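Local coordinates for hypothetical protein Atu2327 (Agrobacterium tumefaciens, PDB 2O8I) that is of unknown function but belongs to the OHCU decarboxylase family and so may act in the breakdown of urate, at residues A46-A51 with Q149-A154. Numbering follows the deposited sequence.
Sequences AQFRVA and QVEKIA
The Phe48 ring takes the carboxylate of Glu151 at its edge. Glu151 CD lies in the ring plane, and Glu151 OE2 is 3.3 Å from Phe48 CD2. Ring and carboxylate planes are turned 68° apart. Val150 CG1 approaches Phe48 CZ obliquely, at 3.9 Å. The first torsion of Phe48 sets CG anti to the backbone N (chi1 177°), and the ring reaches across toward helix 139-161. Away from this pair of segments, the ring also meets Phe15 and forms a cation-pi contact with Arg56.

The guanidinium of Arg49 grips the same carboxylate side-on. Arg49 NE donates to Glu151 OE2 at 2.9 Å, and Arg49 NH2 donates to Glu151 OE1 at 2.7 Å. Both oxygens are met on their syn sides. The two planes are 42° apart, and the bonds are bent. Beyond CG the Glu151 chain is extended, which carries its carboxylate out to the arginine.

The two short helical segments run nearly antiparallel, their axes 11.6 Å apart, within the all-helical fold. A buried glutamate is thus paired with an exposed arginine beside an apolar ring. The salt bridge probably stabilises the charged form of Glu151.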
loop_
_atom_site.group_PDB
_atom_site.type_symbol
_atom_site.label_atom_id
_atom_site.label_comp_id
_atom_site.label_asym_id
_atom_site.label_seq_id
_atom_site.Cartn_x
_atom_site.Cartn_y
_atom_site.Cartn_z
ATOM N N ALA A 46 3.809 -20.699 -6.566
ATOM C CA ALA A 46 3.828 -21.565 -7.723
ATOM C C ALA A 46 3.468 -20.805 -8.986
ATOM O O ALA A 46 4.169 -20.929 -9.992
ATOM C CB ALA A 46 2.923 -22.776 -7.539
ATOM N N GLN A 47 2.406 -20.012 -8.955
ATOM C CA GLN A 47 2.073 -19.222 -10.132
ATOM C C GLN A 47 3.102 -18.119 -10.414
ATOM O O GLN A 47 3.335 -17.760 -11.580
ATOM C CB GLN A 47 0.694 -18.597 -10.014
ATOM C CG GLN A 47 -0.430 -19.544 -9.824
ATOM C CD GLN A 47 -0.483 -20.619 -10.895
ATOM O OE1 GLN A 47 -0.715 -21.772 -10.581
ATOM N NE2 GLN A 47 -0.266 -20.243 -12.159
ATOM N N PHE A 48 3.687 -17.554 -9.365
ATOM C CA PHE A 48 4.630 -16.467 -9.540
ATOM C C PHE A 48 5.873 -17.023 -10.205
ATOM O O PHE A 48 6.507 -16.356 -11.032
ATOM C CB PHE A 48 4.991 -15.897 -8.170
ATOM C CG PHE A 48 6.026 -14.805 -8.188
ATOM C CD1 PHE A 48 5.888 -13.695 -9.006
ATOM C CD2 PHE A 48 7.119 -14.865 -7.333
ATOM C CE1 PHE A 48 6.833 -12.667 -8.976
ATOM C CE2 PHE A 48 8.072 -13.843 -7.294
ATOM C CZ PHE A 48 7.931 -12.744 -8.112
ATOM N N ARG A 49 6.229 -18.247 -9.832
ATOM C CA ARG A 49 7.425 -18.845 -10.360
ATOM C C ARG A 49 7.301 -19.257 -11.810
ATOM O O ARG A 49 8.287 -19.370 -12.500
ATOM C CB ARG A 49 7.808 -20.038 -9.524
ATOM C CG ARG A 49 8.740 -19.644 -8.465
ATOM C CD ARG A 49 8.515 -20.491 -7.258
ATOM N NE ARG A 49 9.311 -19.961 -6.172
ATOM C CZ ARG A 49 9.817 -20.685 -5.188
ATOM N NH1 ARG A 49 9.621 -21.988 -5.133
ATOM N NH2 ARG A 49 10.534 -20.082 -4.262
ATOM N N VAL A 50 6.087 -19.468 -12.268
ATOM C CA VAL A 50 5.857 -20.077 -13.558
ATOM C C VAL A 50 5.402 -19.050 -14.591
ATOM O O VAL A 50 5.231 -19.364 -15.757
ATOM C CB VAL A 50 4.879 -21.280 -13.375
ATOM C CG1 VAL A 50 3.540 -21.103 -14.121
ATOM C CG2 VAL A 50 5.604 -22.585 -13.695
ATOM N N ALA A 51 5.222 -17.820 -14.123
ATOM C CA ALA A 51 4.825 -16.668 -14.925
ATOM C C ALA A 51 5.996 -16.294 -15.825
ATOM O O ALA A 51 7.123 -16.672 -15.539
ATOM C CB ALA A 51 4.477 -15.522 -14.004
ATOM N N GLN A 149 12.420 -11.627 -2.274
ATOM C CA GLN A 149 11.853 -10.759 -1.269
ATOM C C GLN A 149 10.329 -10.603 -1.422
ATOM O O GLN A 149 9.608 -10.563 -0.434
ATOM C CB GLN A 149 12.552 -9.385 -1.286
ATOM C CG GLN A 149 13.989 -9.435 -0.727
ATOM C CD GLN A 149 14.073 -9.837 0.744
ATOM O OE1 GLN A 149 13.552 -9.157 1.645
ATOM N NE2 GLN A 149 14.724 -10.932 0.992
ATOM N N VAL A 150 9.861 -10.496 -2.657
ATOM C CA VAL A 150 8.450 -10.408 -2.967
ATOM C C VAL A 150 7.715 -11.656 -2.416
ATOM O O VAL A 150 6.585 -11.579 -1.918
ATOM C CB VAL A 150 8.239 -10.239 -4.489
ATOM C CG1 VAL A 150 6.925 -10.802 -4.908
ATOM C CG2 VAL A 150 8.288 -8.792 -4.853
ATOM N N GLU A 151 8.398 -12.779 -2.423
ATOM C CA GLU A 151 7.799 -13.994 -1.967
ATOM C C GLU A 151 7.622 -14.277 -0.467
ATOM O O GLU A 151 6.506 -14.577 -0.032
ATOM C CB GLU A 151 8.555 -15.219 -2.535
ATOM C CG GLU A 151 8.372 -15.490 -4.017
ATOM C CD GLU A 151 9.015 -16.827 -4.495
ATOM O OE1 GLU A 151 9.650 -17.571 -3.683
ATOM O OE2 GLU A 151 8.891 -17.132 -5.712
ATOM N N LYS A 152 8.646 -14.177 0.370
ATOM C CA LYS A 152 8.812 -13.276 1.439
ATOM C C LYS A 152 7.746 -12.389 1.979
ATOM O O LYS A 152 7.172 -12.700 3.022
ATOM C CB LYS A 152 10.231 -12.896 1.761
ATOM C CG LYS A 152 10.713 -13.666 2.965
ATOM C CD LYS A 152 11.555 -12.769 3.932
ATOM C CE LYS A 152 12.171 -13.562 5.160
ATOM N NZ LYS A 152 13.051 -12.694 6.038
ATOM N N ILE A 153 7.498 -11.281 1.306
ATOM C CA ILE A 153 6.459 -10.404 1.705
ATOM C C ILE A 153 5.083 -11.120 1.591
ATOM O O ILE A 153 4.222 -10.994 2.486
ATOM C CB ILE A 153 6.585 -9.145 0.899
ATOM C CG1 ILE A 153 7.863 -8.423 1.385
ATOM C CG2 ILE A 153 5.329 -8.315 1.058
ATOM C CD1 ILE A 153 8.535 -7.458 0.386
ATOM N N ALA A 154 4.918 -11.915 0.533
ATOM C CA ALA A 154 3.683 -12.671 0.333
ATOM C C ALA A 154 3.431 -13.528 1.563
ATOM O O ALA A 154 2.298 -13.550 2.112
ATOM C CB ALA A 154 3.729 -13.551 -0.977
#